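Local coordinates for protein 2-(hydroxymethyl)glutarate dehydrogenase (PDB 3CKY) that catalyses the NADH-dependent reduction of 2-formylglutarate to (S)-2-hydroxymethylglutarate, a step in the bacterial fermentation of nicotinate, at residues T76-N79 with V84-A87; S103-M108 with Y119-V124; S99-S104 with A248-K253. All blocks are in the same frame, centred on the assembly; numbering follows the deposited sequence.

Contact 1 (T76-N79 with V84-A87); sequences TVMN and VLSA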
loop_
_atom_site.group_PDB
_atom_site.type_symbol
_atom_site.label_atom_id
_atom_site.label_comp_id
_atom_site.label_asym_id
_atom_site.label_seq_id
_atom_site.Cartn_x
_atom_site.Cartn_y
_atom_site.Cartn_z
ATOM N N THR A 76 31.210 1.731 -9.304
ATOM C CA THR A 76 32.373 0.872 -9.420
ATOM C C THR A 76 33.144 1.198 -10.698
ATOM O O THR A 76 34.356 1.392 -10.661
ATOM C CB THR A 76 31.995 -0.624 -9.408
ATOM O OG1 THR A 76 31.407 -0.966 -8.146
ATOM C CG2 THR A 76 33.233 -1.483 -9.637
ATOM N N VAL A 77 32.439 1.266 -11.821
ATOM C CA VAL A 77 33.070 1.550 -13.106
ATOM C C VAL A 77 33.682 2.953 -13.143
ATOM O O VAL A 77 34.818 3.130 -13.581
ATOM C CB VAL A 77 32.065 1.384 -14.277
ATOM C CG1 VAL A 77 32.621 1.970 -15.568
ATOM C CG2 VAL A 77 31.712 -0.089 -14.456
ATOM N N MET A 78 32.933 3.943 -12.666
ATOM C CA MET A 78 33.342 5.338 -12.797
ATOM C C MET A 78 34.320 5.749 -11.725
ATOM O O MET A 78 35.385 6.280 -12.023
ATOM C CB MET A 78 32.128 6.266 -12.727
ATOM C CG MET A 78 31.156 6.096 -13.875
ATOM S SD MET A 78 31.930 6.269 -15.493
ATOM C CE MET A 78 32.409 7.984 -15.475
ATOM N N ASN A 79 33.931 5.510 -10.476
ATOM C CA ASN A 79 34.623 6.057 -9.319
ATOM C C ASN A 79 35.484 5.021 -8.599
ATOM O O ASN A 79 36.365 5.382 -7.815
ATOM C CB ASN A 79 33.577 6.651 -8.357
ATOM C CG ASN A 79 34.185 7.566 -7.308
ATOM O OD1 ASN A 79 33.598 7.774 -6.240
ATOM N ND2 ASN A 79 35.367 8.119 -7.598
ATOM N N VAL A 84 36.994 5.006 -14.437
ATOM C CA VAL A 84 36.913 5.768 -15.683
ATOM C C VAL A 84 37.203 7.256 -15.446
ATOM O O VAL A 84 37.945 7.874 -16.213
ATOM C CB VAL A 84 35.531 5.571 -16.366
ATOM C CG1 VAL A 84 35.264 6.644 -17.420
ATOM C CG2 VAL A 84 35.451 4.179 -16.974
ATOM N N LEU A 85 36.638 7.809 -14.375
ATOM C CA LEU A 85 36.815 9.225 -14.030
ATOM C C LEU A 85 38.281 9.629 -13.890
ATOM O O LEU A 85 38.690 10.670 -14.408
ATOM C CB LEU A 85 36.046 9.571 -12.743
ATOM C CG LEU A 85 34.634 10.181 -12.856
ATOM C CD1 LEU A 85 34.023 10.046 -14.234
ATOM C CD2 LEU A 85 33.703 9.597 -11.796
ATOM N N SER A 86 39.072 8.803 -13.207
ATOM C CA SER A 86 40.488 9.099 -13.002
ATOM C C SER A 86 41.290 9.109 -14.313
ATOM O O SER A 86 42.330 9.763 -14.395
ATOM C CB SER A 86 41.115 8.106 -12.013
ATOM O OG SER A 86 41.209 6.805 -12.571
ATOM N N ALA A 87 40.803 8.390 -15.325
ATOM C CA ALA A 87 41.502 8.269 -16.610
ATOM C C ALA A 87 41.024 9.263 -17.675
ATOM O O ALA A 87 41.605 9.326 -18.755
ATOM C CB ALA A 87 41.373 6.849 -17.139
#

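Contact 2 (S103-M108 with Y119-V124); sequences SSTLKM and YVDAPV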
loop_
_atom_site.group_PDB
_atom_site.type_symbol
_atom_site.label_atom_id
_atom_site.label_comp_id
_atom_site.label_asym_id
_atom_site.label_seq_id
_atom_site.Cartn_x
_atom_site.Cartn_y
_atom_site.Cartn_z
ATOM N N SER A 103 19.389 10.951 -8.310
ATOM C CA SER A 103 20.361 11.154 -7.229
ATOM C C SER A 103 21.666 10.416 -7.508
ATOM O O SER A 103 22.741 10.949 -7.271
ATOM C CB SER A 103 19.778 10.681 -5.895
ATOM O OG SER A 103 19.619 9.278 -5.905
ATOM N N SER A 104 21.557 9.180 -7.998
ATOM C CA SER A 104 22.709 8.402 -8.466
ATOM C C SER A 104 23.585 9.217 -9.411
ATOM O O SER A 104 24.812 9.283 -9.249
ATOM C CB SER A 104 22.236 7.118 -9.177
ATOM O OG SER A 104 23.186 6.655 -10.141
ATOM N N THR A 105 22.940 9.836 -10.399
ATOM C CA THR A 105 23.637 10.639 -11.395
ATOM C C THR A 105 24.184 11.951 -10.806
ATOM O O THR A 105 25.281 12.378 -11.179
ATOM C CB THR A 105 22.726 10.921 -12.606
ATOM O OG1 THR A 105 22.434 9.684 -13.272
ATOM C CG2 THR A 105 23.385 11.867 -13.599
ATOM N N LEU A 106 23.426 12.588 -9.914
ATOM C CA LEU A 106 23.884 13.821 -9.273
ATOM C C LEU A 106 25.160 13.597 -8.454
ATOM O O LEU A 106 26.088 14.407 -8.519
ATOM C CB LEU A 106 22.804 14.434 -8.367
ATOM C CG LEU A 106 21.772 15.421 -8.929
ATOM C CD1 LEU A 106 22.292 16.137 -10.165
ATOM C CD2 LEU A 106 20.445 14.748 -9.214
ATOM N N LYS A 107 25.189 12.512 -7.679
ATOM C CA LYS A 107 26.385 12.135 -6.908
ATOM C C LYS A 107 27.590 12.036 -7.833
ATOM O O LYS A 107 28.635 12.641 -7.581
ATOM C CB LYS A 107 26.195 10.789 -6.186
ATOM C CG LYS A 107 25.698 10.899 -4.757
ATOM C CD LYS A 107 25.784 9.560 -3.994
ATOM C CE LYS A 107 24.430 8.826 -3.883
ATOM N NZ LYS A 107 24.083 8.007 -5.089
ATOM N N MET A 108 27.419 11.280 -8.914
ATOM C CA MET A 108 28.501 11.010 -9.846
ATOM C C MET A 108 28.953 12.275 -10.558
ATOM O O MET A 108 30.144 12.474 -10.766
ATOM C CB MET A 108 28.087 9.936 -10.858
ATOM C CG MET A 108 29.254 9.094 -11.351
ATOM S SD MET A 108 29.703 7.700 -10.281
ATOM C CE MET A 108 29.404 8.312 -8.622
ATOM N N TYR A 119 29.338 15.212 -16.496
ATOM C CA TYR A 119 28.618 13.951 -16.373
ATOM C C TYR A 119 27.128 14.174 -16.650
ATOM O O TYR A 119 26.466 14.929 -15.931
ATOM C CB TYR A 119 28.810 13.370 -14.969
ATOM C CG TYR A 119 28.589 11.876 -14.904
ATOM C CD1 TYR A 119 29.668 10.996 -14.926
ATOM C CD2 TYR A 119 27.300 11.339 -14.837
ATOM C CE1 TYR A 119 29.482 9.624 -14.879
ATOM C CE2 TYR A 119 27.101 9.953 -14.780
ATOM C CZ TYR A 119 28.200 9.102 -14.806
ATOM O OH TYR A 119 28.038 7.736 -14.747
ATOM N N VAL A 120 26.601 13.525 -17.687
ATOM C CA VAL A 120 25.221 13.777 -18.109
ATOM C C VAL A 120 24.416 12.489 -18.183
ATOM O O VAL A 120 24.884 11.468 -18.693
ATOM C CB VAL A 120 25.148 14.541 -19.477
ATOM C CG1 VAL A 120 26.345 15.467 -19.648
ATOM C CG2 VAL A 120 25.053 13.581 -20.649
ATOM N N ASP A 121 23.206 12.537 -17.640
ATOM C CA ASP A 121 22.268 11.434 -17.790
ATOM C C ASP A 121 21.565 11.611 -19.124
ATOM O O ASP A 121 21.038 12.683 -19.411
ATOM C CB ASP A 121 21.256 11.354 -16.638
ATOM C CG ASP A 121 20.521 12.663 -16.389
ATOM O OD1 ASP A 121 21.209 13.690 -16.216
ATOM O OD2 ASP A 121 19.274 12.661 -16.344
ATOM N N ALA A 122 21.592 10.564 -19.943
ATOM C CA ALA A 122 20.934 10.585 -21.257
ATOM C C ALA A 122 20.273 9.234 -21.548
ATOM O O ALA A 122 20.592 8.569 -22.531
ATOM C CB ALA A 122 21.930 10.940 -22.350
ATOM N N PRO A 123 19.341 8.823 -20.689
ATOM C CA PRO A 123 18.626 7.585 -20.970
ATOM C C PRO A 123 17.831 7.683 -22.282
ATOM O O PRO A 123 17.422 8.777 -22.701
ATOM C CB PRO A 123 17.688 7.443 -19.776
ATOM C CG PRO A 123 17.553 8.815 -19.235
ATOM C CD PRO A 123 18.865 9.465 -19.457
ATOM N N VAL A 124 17.647 6.541 -22.930
ATOM C CA VAL A 124 17.043 6.504 -24.244
ATOM C C VAL A 124 15.807 5.611 -24.259
ATOM O O VAL A 124 15.634 4.758 -23.379
ATOM C CB VAL A 124 18.035 5.971 -25.291
ATOM C CG1 VAL A 124 19.341 6.752 -25.234
ATOM C CG2 VAL A 124 18.272 4.476 -25.083
#

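Contact 3 (S99-S104 with A248-K253); sequences SVSPSS and ALEAGK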
loop_
_atom_site.group_PDB
_atom_site.type_symbol
_atom_site.label_atom_id
_atom_site.label_comp_id
_atom_site.label_asym_id
_atom_site.label_seq_id
_atom_site.Cartn_x
_atom_site.Cartn_y
_atom_site.Cartn_z
ATOM N N SER A 99 19.944 2.973 -16.504
ATOM C CA SER A 99 18.672 3.123 -15.847
ATOM C C SER A 99 18.869 3.277 -14.322
ATOM O O SER A 99 18.863 2.301 -13.577
ATOM C CB SER A 99 17.784 1.942 -16.187
ATOM O OG SER A 99 16.519 2.111 -15.596
ATOM N N VAL A 100 19.008 4.528 -13.880
ATOM C CA VAL A 100 19.318 4.833 -12.496
ATOM C C VAL A 100 18.517 6.035 -11.983
ATOM O O VAL A 100 17.900 6.757 -12.750
ATOM C CB VAL A 100 20.837 5.114 -12.308
ATOM C CG1 VAL A 100 21.671 3.873 -12.641
ATOM C CG2 VAL A 100 21.274 6.321 -13.136
ATOM N N SER A 101 18.511 6.222 -10.667
ATOM C CA SER A 101 17.833 7.369 -10.064
ATOM C C SER A 101 18.593 8.660 -10.369
ATOM O O SER A 101 19.813 8.628 -10.545
ATOM C CB SER A 101 17.718 7.190 -8.553
ATOM O OG SER A 101 19.008 7.194 -7.969
ATOM N N PRO A 102 17.870 9.796 -10.447
ATOM C CA PRO A 102 18.518 11.093 -10.585
ATOM C C PRO A 102 19.635 11.323 -9.565
ATOM O O PRO A 102 20.703 11.821 -9.927
ATOM C CB PRO A 102 17.371 12.086 -10.363
ATOM C CG PRO A 102 16.140 11.352 -10.743
ATOM C CD PRO A 102 16.397 9.911 -10.426
ATOM N N SER A 103 19.389 10.951 -8.310
ATOM C CA SER A 103 20.361 11.154 -7.229
ATOM C C SER A 103 21.666 10.416 -7.508
ATOM O O SER A 103 22.741 10.949 -7.271
ATOM C CB SER A 103 19.778 10.681 -5.895
ATOM O OG SER A 103 19.619 9.278 -5.905
ATOM N N SER A 104 21.557 9.180 -7.998
ATOM C CA SER A 104 22.709 8.402 -8.466
ATOM C C SER A 104 23.585 9.217 -9.411
ATOM O O SER A 104 24.812 9.283 -9.249
ATOM C CB SER A 104 22.236 7.118 -9.177
ATOM O OG SER A 104 23.186 6.655 -10.141
ATOM N N ALA A 248 11.594 4.277 -9.352
ATOM C CA ALA A 248 10.628 5.291 -8.998
ATOM C C ALA A 248 10.513 5.460 -7.481
ATOM O O ALA A 248 10.524 6.577 -6.982
ATOM C CB ALA A 248 9.260 4.954 -9.603
ATOM N N LEU A 249 10.416 4.354 -6.758
ATOM C CA LEU A 249 10.333 4.373 -5.303
ATOM C C LEU A 249 11.611 4.920 -4.678
ATOM O O LEU A 249 11.551 5.596 -3.643
ATOM C CB LEU A 249 10.033 2.970 -4.754
ATOM C CG LEU A 249 8.666 2.368 -5.121
ATOM C CD1 LEU A 249 8.541 0.944 -4.576
ATOM C CD2 LEU A 249 7.517 3.233 -4.644
ATOM N N GLU A 250 12.753 4.604 -5.281
ATOM C CA GLU A 250 14.035 5.165 -4.843
ATOM C C GLU A 250 14.009 6.677 -5.011
ATOM O O GLU A 250 14.397 7.413 -4.101
ATOM C CB GLU A 250 15.213 4.568 -5.630
ATOM C CG GLU A 250 16.558 5.016 -5.094
ATOM C CD GLU A 250 17.731 4.755 -6.033
ATOM O OE1 GLU A 250 18.815 5.334 -5.763
ATOM O OE2 GLU A 250 17.557 3.998 -7.028
ATOM N N ALA A 251 13.538 7.149 -6.161
ATOM C CA ALA A 251 13.413 8.602 -6.376
ATOM C C ALA A 251 12.399 9.244 -5.421
ATOM O O ALA A 251 12.615 10.354 -4.923
ATOM C CB ALA A 251 13.072 8.923 -7.837
ATOM N N GLY A 252 11.288 8.560 -5.159
ATOM C CA GLY A 252 10.320 9.042 -4.181
ATOM C C GLY A 252 10.885 9.214 -2.777
ATOM O O GLY A 252 10.606 10.217 -2.105
ATOM N N LYS A 253 11.670 8.232 -2.333
ATOM C CA LYS A 253 12.326 8.262 -1.024
ATOM C C LYS A 253 13.333 9.402 -0.950
ATOM O O LYS A 253 13.355 10.142 0.025
ATOM C CB LYS A 253 13.010 6.913 -0.727
ATOM C CG LYS A 253 13.995 6.930 0.461
ATOM C CD LYS A 253 14.421 5.519 0.893
ATOM C CE LYS A 253 15.222 5.549 2.229
ATOM N NZ LYS A 253 15.367 4.192 2.926
HETATM O O HOH W 1 19.628 4.111 -8.756
#

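Contact 1 (T76-N79 with V84-A87)
The break between helix 71-79 and the short helix 84-87 of the Rossmann-type domain is bridged by Val77 and Met78 meeting Val84 and Leu85. Two consecutive carbonyls receive two consecutive amides: Val84 N bonds to Val77 O at 3.0 Å, and Leu85 N bonds to Met78 O at 3.1 Å. Both bonds are nearly straight at the hydrogen. This pairing holds the start of the second helix against the last turn of the first, with the CA atoms of Met78 and Val84 4.6 Å apart. Beside it, Val77 and Val84 lie alongside each other and point the same way, their nearest methyls, Val77 CG1 and Val84 CG2, 3.9 Å apart. Met78 has CG anti to its carbonyl carbon (chi1 -65°), and the bends that follow bring SD to 3.8 Å from Val84 CB. Leu85 crosses Met78 at about a right angle, and its CD2 meets Met78 CB at 3.8 Å. The outer methyls of these two residues are modelled too close together, so their exact places are doubtful. Val77 and Val84 also rest on Ile10 of strand 6-10. The pair of helices forms the broken helical crossover between parallel strands 63-66 and 93-96 of a Rossmann-type fold.

Contact 2 (S103-M108 with Y119-V124)
Tyr119, Thr105 and Met108 carry the join between helix 102-114 and strand 118-125 of the beta-alpha-beta unit that begins with strand 93-96; their local axes run antiparallel (169°) at a closest approach of 8.4 Å. Met108 lies over one face of the Tyr119 ring: its CG is 3.9 Å from the ring centroid and 25° off the normal, a CH-pi contact displaced toward the rim carrying CE1 and CZ. The Met108 chain then bends at chi2 (84°), which leads the sulfur away from the strand. Thr105 approaches the same ring at its edge, CG2 lying 4.1 Å from Tyr119 CD2. With OG1 beside the backbone N, CG2 stands anti to that N, which also brings this methyl to 3.7 Å from Asp121 CB. The polar ends bond elsewhere: Tyr119 OH to Asp96, Thr105 OG1 to Asp171, and the two Asp121 carboxylate oxygens to the amides of Gly168 and Asp171. An alanine in place of Tyr119 is likely to leave a gap beneath Met108 CG and Asp96 without its hydroxyl partner. The chemistry divides: carbon surfaces seat the helix on the strand, while the oxygens bond to other parts of the chain.

Contact 3 (S99-S104 with A248-K253)
Ser101 and Glu250 meet where the start of helix 102-114 faces helix 238-255. Glu250 sends its side chain across almost fully stretched: CG is anti to the backbone N (chi1 -174°) and the chain stays extended beyond it, which carries the flat carboxylate across to the serine. Ser101 lies over a face of that group: its CB is 3.5 Å from Glu250 CD and about equally far from both oxygens. Its hydroxyl stands between the backbone N and the carbonyl carbon (chi1 65°), which places Ser101 OG above the carboxylate plane, 2.9 Å from Glu250 OE1. The other oxygen is reached through water 1, which accepts from Ser101 N at 3.1 Å and donates to Glu250 OE2 at 2.7 Å. The water thus ties the Ser101 backbone to the Glu250 carboxylate.

Ser101 occupies the N-cap position, and its OG is hydrogen-bonded to Ser103 OG at 3.0 Å, either hydroxyl being a possible donor, although the placing of Ser103 OG is less sure. The N-terminal end of the helix would probably stabilise the negative charge of Glu250, whereas nearby Glu254 is likely to raise its proton affinity.

Beside this polar cluster the contact is thin and apolar, with Pro102 CD 4.3 Å from Ala251 CB. Pro102 and Ala251 also pack on Cys198 and Leu194 of a neighbouring subunit. Ser99, at the head of the first segment, and Lys243, earlier on helix 238-255, are both probable NAD(+) ligands by similarity. A helix start in the Rossmann domain facing a helix of the C-terminal domain is consistent with the interdomain cleft of the 3-hydroxyisobutyrate dehydrogenase family.

How the contacts relate
From the N terminus, contact 1 comes first and closes the four-residue loop 80-83 before the other two begin. Contact 3 opens next, at 99-104, and closes only at 248-253. Contact 2 starts from the same stretch, sharing Ser103 and Ser104, and closes the ten-residue connection 109-118 within that longer span. Helix 102-114 therefore serves both: contact 2 lays it on the neighbouring strand, while contact 3 turns its start to the C-terminal domain. Contact 1 abuts contact 2, with Met78 CB 3.7 Å from Met108 SD, and Thr105 OG1 lies 3.6 Å from Val100 CG2 in contact 3. Contacts 1 and 3 do not touch.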